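Local coordinates for probable outer membrane protein (Pseudomonas aeruginosa, PDB 3DWO) that probably transports long-chain fatty acids or other hydrophobic compounds across the outer membrane, as a beta-barrel channel of the FadL family, at residues A[68-73]-A[132-137]; A[84-89]-A[125-130]. One frame throughout, in Å; residues are numbered along the deposited sequence.

Interaction 1: residues A[68-73]-A[132-137]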
ATOM      1  N   ASN A  68       4.894 -15.184 -29.427  1.00 22.90           N
ATOM      2  CA  ASN A  68       3.927 -14.513 -30.280  1.00 22.84           C
ATOM      3  C   ASN A  68       3.283 -13.344 -29.556  1.00 21.97           C
ATOM      4  O   ASN A  68       3.090 -13.378 -28.342  1.00 21.07           O
ATOM      5  CB  ASN A  68       2.810 -15.471 -30.716  1.00 25.03           C
ATOM      6  CG  ASN A  68       3.330 -16.671 -31.489  1.00 27.76           C
ATOM      7  OD1 ASN A  68       4.137 -16.531 -32.408  1.00 27.96           O
ATOM      8  ND2 ASN A  68       2.859 -17.859 -31.123  1.00 29.11           N
ATOM      9  N   PRO A  69       2.964 -12.274 -30.290  1.00 21.84           N
ATOM     10  CA  PRO A  69       2.326 -11.144 -29.615  1.00 22.29           C
ATOM     11  C   PRO A  69       1.016 -11.691 -29.037  1.00 22.85           C
ATOM     12  O   PRO A  69       0.366 -12.547 -29.652  1.00 22.03           O
ATOM     13  CB  PRO A  69       2.075 -10.160 -30.757  1.00 22.71           C
ATOM     14  CG  PRO A  69       3.221 -10.440 -31.697  1.00 21.30           C
ATOM     15  CD  PRO A  69       3.285 -11.948 -31.693  1.00 22.24           C
ATOM     16  N   MET A  70       0.640 -11.228 -27.853  1.00 20.99           N
ATOM     17  CA  MET A  70      -0.600 -11.694 -27.252  1.00 21.89           C
ATOM     18  C   MET A  70      -1.768 -11.189 -28.085  1.00 21.44           C
ATOM     19  O   MET A  70      -1.672 -10.142 -28.723  1.00 21.78           O
ATOM     20  CB  MET A  70      -0.738 -11.152 -25.828  1.00 21.63           C
ATOM     21  CG  MET A  70       0.128 -11.847 -24.786  1.00 23.22           C
ATOM     22  SD  MET A  70      -0.388 -13.548 -24.561  1.00 23.71           S
ATOM     23  CE  MET A  70      -2.080 -13.312 -23.972  1.00 22.97           C
ATOM     24  N   THR A  71      -2.862 -11.942 -28.076  1.00 20.14           N
ATOM     25  CA  THR A  71      -4.081 -11.571 -28.786  1.00 20.10           C
ATOM     26  C   THR A  71      -5.187 -11.482 -27.730  1.00 19.68           C
ATOM     27  O   THR A  71      -4.933 -11.683 -26.540  1.00 19.80           O
ATOM     28  CB  THR A  71      -4.490 -12.639 -29.826  1.00 20.99           C
ATOM     29  OG1 THR A  71      -4.920 -13.820 -29.140  1.00 22.37           O
ATOM     30  CG2 THR A  71      -3.311 -12.982 -30.741  1.00 19.28           C
ATOM     31  N   GLY A  72      -6.409 -11.192 -28.160  1.00 19.49           N
ATOM     32  CA  GLY A  72      -7.515 -11.093 -27.224  1.00 20.53           C
ATOM     33  C   GLY A  72      -8.239 -12.410 -27.027  1.00 21.40           C
ATOM     34  O   GLY A  72      -9.259 -12.467 -26.341  1.00 24.04           O
ATOM     35  N   GLY A  73      -7.717 -13.470 -27.636  1.00 22.09           N
ATOM     36  CA  GLY A  73      -8.331 -14.780 -27.514  1.00 22.78           C
ATOM     37  C   GLY A  73      -9.681 -14.886 -28.200  1.00 25.41           C
ATOM     38  O   GLY A  73      -9.913 -14.269 -29.245  1.00 25.56           O
ATOM     39  N   GLY A 132      -2.000  -7.804 -21.103  1.00 16.75           N
ATOM     40  CA  GLY A 132      -1.296  -8.301 -19.935  1.00 17.88           C
ATOM     41  C   GLY A 132      -2.199  -9.064 -18.978  1.00 18.35           C
ATOM     42  O   GLY A 132      -1.842  -9.253 -17.816  1.00 19.47           O
ATOM     43  N   ARG A 133      -3.355  -9.525 -19.455  1.00 18.25           N
ATOM     44  CA  ARG A 133      -4.301 -10.242 -18.592  1.00 18.32           C
ATOM     45  C   ARG A 133      -3.756 -11.512 -17.933  1.00 19.03           C
ATOM     46  O   ARG A 133      -4.267 -11.931 -16.887  1.00 19.20           O
ATOM     47  CB  ARG A 133      -5.597 -10.564 -19.360  1.00 16.93           C
ATOM     48  CG  ARG A 133      -5.437 -11.486 -20.564  1.00 15.99           C
ATOM     49  CD  ARG A 133      -6.769 -11.667 -21.285  1.00 18.15           C
ATOM     50  NE  ARG A 133      -6.664 -12.514 -22.475  1.00 17.82           N
ATOM     51  CZ  ARG A 133      -6.063 -12.148 -23.605  1.00 19.50           C
ATOM     52  NH1 ARG A 133      -5.511 -10.946 -23.708  1.00 16.51           N
ATOM     53  NH2 ARG A 133      -6.009 -12.990 -24.629  1.00 19.85           N
ATOM     54  N   ASP A 134      -2.734 -12.129 -18.525  1.00 17.01           N
ATOM     55  CA  ASP A 134      -2.155 -13.339 -17.929  1.00 20.81           C
ATOM     56  C   ASP A 134      -1.333 -12.992 -16.686  1.00 19.85           C
ATOM     57  O   ASP A 134      -0.917 -13.878 -15.947  1.00 21.52           O
ATOM     58  CB  ASP A 134      -1.234 -14.081 -18.911  1.00 22.59           C
ATOM     59  CG  ASP A 134      -1.991 -14.773 -20.048  1.00 27.85           C
ATOM     60  OD1 ASP A 134      -3.238 -14.860 -20.006  1.00 24.66           O
ATOM     61  OD2 ASP A 134      -1.313 -15.244 -20.995  1.00 30.91           O
ATOM     62  N   PHE A 135      -1.092 -11.705 -16.466  1.00 19.26           N
ATOM     63  CA  PHE A 135      -0.306 -11.257 -15.319  1.00 19.60           C
ATOM     64  C   PHE A 135      -1.145 -10.556 -14.270  1.00 19.56           C
ATOM     65  O   PHE A 135      -0.841 -10.632 -13.077  1.00 19.77           O
ATOM     66  CB  PHE A 135       0.809 -10.304 -15.763  1.00 19.48           C
ATOM     67  CG  PHE A 135       1.834 -10.945 -16.655  1.00 20.13           C
ATOM     68  CD1 PHE A 135       1.592 -11.107 -18.013  1.00 21.95           C
ATOM     69  CD2 PHE A 135       3.034 -11.409 -16.127  1.00 19.82           C
ATOM     70  CE1 PHE A 135       2.535 -11.725 -18.839  1.00 22.39           C
ATOM     71  CE2 PHE A 135       3.983 -12.027 -16.941  1.00 22.42           C
ATOM     72  CZ  PHE A 135       3.729 -12.184 -18.301  1.00 22.35           C
ATOM     73  N   ALA A 136      -2.193  -9.865 -14.710  1.00 17.74           N
ATOM     74  CA  ALA A 136      -3.051  -9.160 -13.776  1.00 17.16           C
ATOM     75  C   ALA A 136      -4.270  -8.535 -14.422  1.00 17.99           C
ATOM     76  O   ALA A 136      -4.238  -8.101 -15.580  1.00 17.67           O
ATOM     77  CB  ALA A 136      -2.260  -8.074 -13.061  1.00 15.13           C
ATOM     78  N   VAL A 137      -5.354  -8.514 -13.658  1.00 16.83           N
ATOM     79  CA  VAL A 137      -6.584  -7.879 -14.089  1.00 17.52           C
ATOM     80  C   VAL A 137      -6.881  -6.904 -12.953  1.00 17.65           C
ATOM     81  O   VAL A 137      -6.607  -5.711 -13.069  1.00 18.04           O
ATOM     82  CB  VAL A 137      -7.740  -8.891 -14.266  1.00 19.65           C
ATOM     83  CG1 VAL A 137      -9.026  -8.153 -14.650  1.00 20.03           C
ATOM     84  CG2 VAL A 137      -7.386  -9.894 -15.363  1.00 20.13           C
TER
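The backbone carbonyl O of Thr-71 is gripped by both terminal nitrogens of one guanidinium group: Arg-133 NH2 lies 2.6 Å from Thr-71 O and Arg-133 NH1 3.0 Å from that same atom. This end-on, two-nitrogen grip ties together two loops at one end of the FadL-type beta-barrel, one joining strands 44-63 and 93-105, the other joining strands 110-125 and 138-153. The oxygen sits at the edge of the guanidinium, almost in its plane; the bond from NH2 is the straighter (156° at the hydrogen), that from NH1 more bent (131°). Arg-133 reaches across because its chain, although CG starts between the backbone N and the carbonyl carbon (chi1 63°), then runs extended from CG to NE. NH1 also donates to the carbonyl O of Trp-130, which helps fix the rotation of the group. Gly-72 O lies over one guanidinium face and the methyl of Met-70 over the opposite one, with CE 4.0 Å from Arg-133 NH2. Bends at chi2 and chi3 fold the Met-70 chain so that CE also approaches Asp-134 OD2, at 3.6 Å. The other carboxylate oxygen, OD1, accepts from Asn-176 of strand 158-177. Next to the gripped carbonyl, Gly-73 N donates to Thr-71 OG1 over 3.2 Å, an ST turn.

Interaction 2: residues A[84-89]-A[125-130]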
ATOM      1  N   GLY A  84     -10.423  -8.729 -29.772  1.00 25.65           N
ATOM      2  CA  GLY A  84      -9.216  -7.937 -29.903  1.00 25.51           C
ATOM      3  C   GLY A  84      -8.699  -7.690 -28.497  1.00 25.18           C
ATOM      4  O   GLY A  84      -9.403  -7.947 -27.518  1.00 24.15           O
ATOM      5  N   THR A  85      -7.470  -7.208 -28.374  1.00 23.37           N
ATOM      6  CA  THR A  85      -6.937  -6.937 -27.051  1.00 23.18           C
ATOM      7  C   THR A  85      -6.665  -5.442 -26.952  1.00 21.42           C
ATOM      8  O   THR A  85      -7.032  -4.696 -27.848  1.00 22.30           O
ATOM      9  CB  THR A  85      -5.656  -7.770 -26.773  1.00 22.06           C
ATOM     10  OG1 THR A  85      -5.251  -7.570 -25.414  1.00 23.68           O
ATOM     11  CG2 THR A  85      -4.525  -7.369 -27.714  1.00 22.54           C
ATOM     12  N   ASN A  86      -6.027  -4.997 -25.877  1.00 22.71           N
ATOM     13  CA  ASN A  86      -5.772  -3.572 -25.697  1.00 21.22           C
ATOM     14  C   ASN A  86      -4.673  -3.325 -24.666  1.00 21.40           C
ATOM     15  O   ASN A  86      -4.126  -4.269 -24.088  1.00 20.36           O
ATOM     16  CB  ASN A  86      -7.067  -2.886 -25.251  1.00 22.48           C
ATOM     17  CG  ASN A  86      -7.594  -3.452 -23.936  1.00 22.94           C
ATOM     18  OD1 ASN A  86      -6.980  -3.273 -22.891  1.00 26.15           O
ATOM     19  ND2 ASN A  86      -8.721  -4.147 -23.991  1.00 21.95           N
ATOM     20  N   ASP A  87      -4.378  -2.050 -24.421  1.00 21.56           N
ATOM     21  CA  ASP A  87      -3.326  -1.655 -23.485  1.00 21.76           C
ATOM     22  C   ASP A  87      -3.698  -1.623 -22.004  1.00 20.53           C
ATOM     23  O   ASP A  87      -2.914  -1.163 -21.177  1.00 18.87           O
ATOM     24  CB  ASP A  87      -2.772  -0.284 -23.885  1.00 25.28           C
ATOM     25  CG  ASP A  87      -3.773   0.850 -23.660  1.00 28.28           C
ATOM     26  OD1 ASP A  87      -3.428   2.006 -23.985  1.00 29.01           O
ATOM     27  OD2 ASP A  87      -4.890   0.599 -23.155  1.00 28.35           O
ATOM     28  N   GLY A  88      -4.895  -2.087 -21.666  1.00 20.45           N
ATOM     29  CA  GLY A  88      -5.294  -2.090 -20.273  1.00 18.51           C
ATOM     30  C   GLY A  88      -6.132  -0.899 -19.855  1.00 18.62           C
ATOM     31  O   GLY A  88      -6.863  -0.979 -18.875  1.00 17.56           O
ATOM     32  N   GLY A  89      -6.033   0.200 -20.595  1.00 17.77           N
ATOM     33  CA  GLY A  89      -6.803   1.388 -20.264  1.00 17.22           C
ATOM     34  C   GLY A  89      -6.272   2.061 -19.012  1.00 19.36           C
ATOM     35  O   GLY A  89      -5.131   1.831 -18.606  1.00 18.37           O
ATOM     36  N   THR A 125      -6.902  -1.782 -11.683  1.00 19.27           N
ATOM     37  CA  THR A 125      -7.868  -2.591 -12.409  1.00 18.35           C
ATOM     38  C   THR A 125      -7.678  -2.416 -13.911  1.00 19.71           C
ATOM     39  O   THR A 125      -8.026  -1.381 -14.476  1.00 20.01           O
ATOM     40  CB  THR A 125      -9.327  -2.215 -12.020  1.00 20.85           C
ATOM     41  OG1 THR A 125      -9.572  -0.831 -12.303  1.00 21.71           O
ATOM     42  CG2 THR A 125      -9.561  -2.462 -10.541  1.00 16.46           C
ATOM     43  N   TRP A 126      -7.116  -3.432 -14.553  1.00 18.08           N
ATOM     44  CA  TRP A 126      -6.878  -3.377 -15.989  1.00 19.33           C
ATOM     45  C   TRP A 126      -8.054  -4.003 -16.720  1.00 21.04           C
ATOM     46  O   TRP A 126      -8.714  -4.903 -16.193  1.00 20.48           O
ATOM     47  CB  TRP A 126      -5.602  -4.139 -16.357  1.00 17.46           C
ATOM     48  CG  TRP A 126      -4.394  -3.701 -15.581  1.00 19.63           C
ATOM     49  CD1 TRP A 126      -3.948  -4.206 -14.388  1.00 17.62           C
ATOM     50  CD2 TRP A 126      -3.507  -2.628 -15.921  1.00 17.58           C
ATOM     51  NE1 TRP A 126      -2.835  -3.508 -13.965  1.00 19.25           N
ATOM     52  CE2 TRP A 126      -2.546  -2.534 -14.887  1.00 18.32           C
ATOM     53  CE3 TRP A 126      -3.434  -1.733 -16.999  1.00 19.31           C
ATOM     54  CZ2 TRP A 126      -1.521  -1.578 -14.900  1.00 19.62           C
ATOM     55  CZ3 TRP A 126      -2.412  -0.777 -17.012  1.00 20.80           C
ATOM     56  CH2 TRP A 126      -1.470  -0.708 -15.966  1.00 18.28           C
ATOM     57  N   ASP A 127      -8.319  -3.521 -17.929  1.00 20.24           N
ATOM     58  CA  ASP A 127      -9.405  -4.063 -18.727  1.00 22.25           C
ATOM     59  C   ASP A 127      -9.175  -5.576 -18.773  1.00 21.29           C
ATOM     60  O   ASP A 127      -8.076  -6.029 -19.072  1.00 23.00           O
ATOM     61  CB  ASP A 127      -9.370  -3.459 -20.131  1.00 22.14           C
ATOM     62  CG  ASP A 127     -10.492  -3.968 -21.006  1.00 27.29           C
ATOM     63  OD1 ASP A 127     -10.370  -5.082 -21.564  1.00 24.05           O
ATOM     64  OD2 ASP A 127     -11.509  -3.250 -21.122  1.00 30.27           O
ATOM     65  N   PRO A 128     -10.212  -6.371 -18.476  1.00 22.45           N
ATOM     66  CA  PRO A 128     -10.174  -7.842 -18.455  1.00 23.47           C
ATOM     67  C   PRO A 128      -9.569  -8.538 -19.663  1.00 22.30           C
ATOM     68  O   PRO A 128      -8.996  -9.614 -19.538  1.00 19.42           O
ATOM     69  CB  PRO A 128     -11.640  -8.222 -18.260  1.00 24.32           C
ATOM     70  CG  PRO A 128     -12.173  -7.070 -17.470  1.00 25.20           C
ATOM     71  CD  PRO A 128     -11.576  -5.892 -18.194  1.00 22.75           C
ATOM     72  N   ASN A 129      -9.699  -7.936 -20.837  1.00 22.17           N
ATOM     73  CA  ASN A 129      -9.157  -8.567 -22.022  1.00 21.82           C
ATOM     74  C   ASN A 129      -7.884  -7.911 -22.541  1.00 19.19           C
ATOM     75  O   ASN A 129      -7.518  -8.108 -23.700  1.00 17.12           O
ATOM     76  CB  ASN A 129     -10.215  -8.601 -23.126  1.00 25.54           C
ATOM     77  CG  ASN A 129     -10.155  -9.878 -23.935  1.00 30.99           C
ATOM     78  OD1 ASN A 129     -10.268 -10.981 -23.382  1.00 34.09           O
ATOM     79  ND2 ASN A 129      -9.961  -9.746 -25.245  1.00 31.54           N
ATOM     80  N   TRP A 130      -7.194  -7.156 -21.684  1.00 16.22           N
ATOM     81  CA  TRP A 130      -5.970  -6.490 -22.111  1.00 15.75           C
ATOM     82  C   TRP A 130      -4.823  -7.478 -22.342  1.00 14.90           C
ATOM     83  O   TRP A 130      -4.858  -8.613 -21.872  1.00 14.61           O
ATOM     84  CB  TRP A 130      -5.562  -5.385 -21.114  1.00 15.96           C
ATOM     85  CG  TRP A 130      -4.807  -5.823 -19.886  1.00 17.24           C
ATOM     86  CD1 TRP A 130      -5.238  -6.683 -18.907  1.00 17.19           C
ATOM     87  CD2 TRP A 130      -3.514  -5.365 -19.472  1.00 16.62           C
ATOM     88  NE1 TRP A 130      -4.295  -6.778 -17.913  1.00 15.91           N
ATOM     89  CE2 TRP A 130      -3.226  -5.981 -18.234  1.00 17.40           C
ATOM     90  CE3 TRP A 130      -2.569  -4.491 -20.029  1.00 17.24           C
ATOM     91  CZ2 TRP A 130      -2.031  -5.751 -17.539  1.00 18.60           C
ATOM     92  CZ3 TRP A 130      -1.379  -4.262 -19.338  1.00 18.87           C
ATOM     93  CH2 TRP A 130      -1.122  -4.892 -18.104  1.00 17.50           C
TER
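Asp-127 N donates to Gly-88 O at 3.1 Å, nearly straight (169°), the one backbone-to-backbone bond among four that join 84-89 to 125-130, where a type I beta turn runs from Asp-127 to Trp-130. The other three use side chains. Asn-129 ND2 donates to Gly-84 O (3.0 Å), and Thr-85 OG1 donates to Asn-129 O (2.9 Å), in the carbonyl plane on a lone pair. With CG between its backbone N and carbonyl carbon (chi1 60°), Asn-86 brings ND2 over the carboxylate plane to Asp-127 OD1 at 3.1 Å, while Asn-129 N reaches this oxygen from the opposite face, closing an Asx turn. A second Asx turn, Gly-88 N to Asn-86 OD1 (2.7 Å), sets that oxygen against Trp-130 CB (3.1 Å), the amide only 20° from the indole plane.

Packing centres on Gly-88, whose CA lies at the edge of the Trp-126 ring, 3.8 Å from Trp-126 CE3, and also approaches Trp-130 CE3, at 3.6 Å. Within 125-130, Trp-130 CH2 stands over the centre of the Trp-126 ring.

Trp-126, whose NE1 donates to Pro-371 O, touches Ile-56 and Tyr-58 of strand 44-63; Trp-130, whose NE1 donates to Ala-136 O, meets Tyr-58 edge-to-face; and 125-130 continues directly from strand 110-125.

Interactions 1 and 2 fasten the same pair of loops at neighbouring points, their centres about 8 Å apart at the same end of the barrel. Two bonds run directly between them: Trp-130 NE1 to Ala-136 O (2.7 Å) and Trp-126 N to Val-137 O (2.8 Å), both probable hydrogen bonds within the loop between strands 110-125 and 138-153. Asn-129 ND2 bridges further, binding Gly-72 O as well as Gly-84 O, so one amide joins both parts of the other loop. A bound C8E detergent lies about 10 Å from the Asp-134 side chain, and one lies about 8 Å from that of Trp-126.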